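Local coordinates for mitogen-activated protein kinase, putative (Map kinase-like protein) (Leishmania major, PDB 3PG1), which probably transfers phosphate from ATP to serine and threonine residues of target proteins, as a kinase of the MAP kinase family, at residues H196-R200 and A232-S237. Residues are numbered along the deposited sequence; the frame is centred on the assembly and turned at random.
Sequences HRWYR and ALFRGS
R197 and W198 both reach for one backbone oxygen, G236 O, and that shared acceptor ties the short 3-10 turn of 197-199 to the 232-237 loop. R197 gets there with an extended chain that brings NE 2.9 Å from G236 O; the bond is nearly straight (170° at the hydrogen) and lies close to the guanidinium plane, though the donor is tilted from the plane of the carbonyl. H196 NE2 sits over one face of that guanidinium, toward its rim. W198 NE1 donates to a lone pair of G236 O in the carbonyl plane, also at 2.9 Å but more bent (139°). The bond fixes the edge of the indole; H196 lies over one face, and R235 packs on the opposite one. R235 CA lies 3.6 Å from the centroid of the five-membered ring of W198, almost on the ring normal, a CH-pi contact, and its CB, CG and CD run on over the six-membered ring. A bend at chi3 (-49°) lets R235 NH1 donate a hydrogen bond to A232 O (2.6 Å), within its own loop. This is the C-lobe of the kinase fold, where the end of the activation segment, just before the APE motif, meets the loop between helices 214-229 and 239-250. W198 CE3 rests 3.5 Å from A232 CB, and a water bridges W198 O to F234 N. Y199 is buried, its OH hydrogen-bonded to E226 of helix 214-229 and touching A232 CB at 4.0 Å.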
loop_
_atom_site.group_PDB
_atom_site.type_symbol
_atom_site.label_atom_id
_atom_site.label_comp_id
_atom_site.label_asym_id
_atom_site.label_seq_id
_atom_site.Cartn_x
_atom_site.Cartn_y
_atom_site.Cartn_z
ATOM N N HIS A 196 -4.650 6.736 5.631
ATOM C CA HIS A 196 -5.496 7.599 6.454
ATOM C C HIS A 196 -6.960 7.094 6.453
ATOM O O HIS A 196 -7.381 6.363 5.532
ATOM C CB HIS A 196 -5.453 9.048 5.893
ATOM C CG HIS A 196 -5.565 10.144 6.909
ATOM N ND1 HIS A 196 -4.840 11.334 6.778
ATOM C CD2 HIS A 196 -6.294 10.208 8.051
ATOM C CE1 HIS A 196 -5.198 12.087 7.808
ATOM N NE2 HIS A 196 -6.070 11.457 8.601
ATOM N N ARG A 197 -7.743 7.532 7.478
ATOM C CA ARG A 197 -9.184 7.300 7.588
ATOM C C ARG A 197 -9.929 7.827 6.300
ATOM O O ARG A 197 -10.933 7.263 5.877
ATOM C CB ARG A 197 -9.726 7.962 8.876
ATOM C CG ARG A 197 -9.214 9.404 9.180
ATOM C CD ARG A 197 -9.816 10.018 10.433
ATOM N NE ARG A 197 -9.773 11.483 10.418
ATOM C CZ ARG A 197 -8.769 12.210 10.904
ATOM N NH1 ARG A 197 -7.717 11.616 11.457
ATOM N NH2 ARG A 197 -8.815 13.541 10.849
ATOM N N TRP A 198 -9.348 8.836 5.628
ATOM C CA TRP A 198 -9.906 9.487 4.443
ATOM C C TRP A 198 -10.064 8.624 3.186
ATOM O O TRP A 198 -10.868 8.972 2.313
ATOM C CB TRP A 198 -9.135 10.783 4.115
ATOM C CG TRP A 198 -9.127 11.847 5.187
ATOM C CD1 TRP A 198 -9.874 11.881 6.340
ATOM C CD2 TRP A 198 -8.411 13.082 5.139
ATOM N NE1 TRP A 198 -9.639 13.049 7.023
ATOM C CE2 TRP A 198 -8.725 13.800 6.322
ATOM C CE3 TRP A 198 -7.486 13.643 4.227
ATOM C CZ2 TRP A 198 -8.197 15.079 6.587
ATOM C CZ3 TRP A 198 -6.944 14.892 4.506
ATOM C CH2 TRP A 198 -7.301 15.599 5.671
ATOM N N TYR A 199 -9.334 7.496 3.103
ATOM C CA TYR A 199 -9.341 6.629 1.909
ATOM C C TYR A 199 -9.994 5.287 2.152
ATOM O O TYR A 199 -9.908 4.439 1.291
ATOM C CB TYR A 199 -7.883 6.438 1.398
ATOM C CG TYR A 199 -7.179 7.768 1.196
ATOM C CD1 TYR A 199 -7.183 8.398 -0.045
ATOM C CD2 TYR A 199 -6.551 8.420 2.262
ATOM C CE1 TYR A 199 -6.598 9.655 -0.218
ATOM C CE2 TYR A 199 -5.977 9.678 2.103
ATOM C CZ TYR A 199 -5.990 10.287 0.857
ATOM O OH TYR A 199 -5.398 11.517 0.682
ATOM N N ARG A 200 -10.612 5.077 3.333
ATOM C CA ARG A 200 -11.212 3.795 3.711
ATOM C C ARG A 200 -12.593 3.645 3.116
ATOM O O ARG A 200 -13.448 4.522 3.271
ATOM C CB ARG A 200 -11.292 3.649 5.248
ATOM C CG ARG A 200 -9.940 3.748 5.945
ATOM C CD ARG A 200 -9.573 2.499 6.712
ATOM N NE ARG A 200 -8.353 2.690 7.502
ATOM C CZ ARG A 200 -7.112 2.614 7.021
ATOM N NH1 ARG A 200 -6.903 2.369 5.733
ATOM N NH2 ARG A 200 -6.073 2.827 7.818
ATOM N N ALA A 232 -8.058 16.136 -0.651
ATOM C CA ALA A 232 -8.736 14.848 -0.428
ATOM C C ALA A 232 -10.241 15.034 -0.497
ATOM O O ALA A 232 -10.770 16.102 -0.160
ATOM C CB ALA A 232 -8.299 14.192 0.879
ATOM N N LEU A 233 -10.896 14.038 -1.031
ATOM C CA LEU A 233 -12.321 14.032 -1.297
ATOM C C LEU A 233 -13.206 13.965 -0.045
ATOM O O LEU A 233 -14.182 14.690 0.028
ATOM C CB LEU A 233 -12.630 12.836 -2.236
ATOM C CG LEU A 233 -14.047 12.718 -2.733
ATOM C CD1 LEU A 233 -14.481 14.006 -3.395
ATOM C CD2 LEU A 233 -14.171 11.548 -3.706
ATOM N N PHE A 234 -12.909 13.054 0.888
ATOM C CA PHE A 234 -13.726 12.794 2.079
ATOM C C PHE A 234 -12.898 12.968 3.331
ATOM O O PHE A 234 -12.313 11.997 3.864
ATOM C CB PHE A 234 -14.305 11.379 2.005
ATOM C CG PHE A 234 -15.135 11.018 0.780
ATOM C CD1 PHE A 234 -14.772 9.948 -0.040
ATOM C CD2 PHE A 234 -16.271 11.755 0.444
ATOM C CE1 PHE A 234 -15.574 9.572 -1.138
ATOM C CE2 PHE A 234 -17.049 11.401 -0.672
ATOM C CZ PHE A 234 -16.715 10.281 -1.430
ATOM N N ARG A 235 -12.864 14.209 3.812
ATOM C CA ARG A 235 -11.992 14.624 4.931
ATOM C C ARG A 235 -12.699 14.639 6.258
ATOM O O ARG A 235 -12.761 15.670 6.901
ATOM C CB ARG A 235 -11.317 15.986 4.625
ATOM C CG ARG A 235 -10.488 15.918 3.338
ATOM C CD ARG A 235 -9.703 17.199 3.038
ATOM N NE ARG A 235 -10.494 18.430 3.118
ATOM C CZ ARG A 235 -11.413 18.824 2.237
ATOM N NH1 ARG A 235 -11.746 18.042 1.215
ATOM N NH2 ARG A 235 -12.029 19.990 2.389
ATOM N N GLY A 236 -13.220 13.481 6.668
ATOM C CA GLY A 236 -13.956 13.374 7.915
ATOM C C GLY A 236 -13.043 13.223 9.114
ATOM O O GLY A 236 -11.849 12.966 8.966
ATOM N N SER A 237 -13.606 13.313 10.297
ATOM C CA SER A 237 -12.833 13.178 11.540
ATOM C C SER A 237 -13.440 12.162 12.493
ATOM O O SER A 237 -12.897 11.950 13.585
ATOM C CB SER A 237 -12.726 14.528 12.233
ATOM O OG SER A 237 -14.008 14.972 12.657
HETATM O O HOH W 1 -10.754 11.009 0.532
#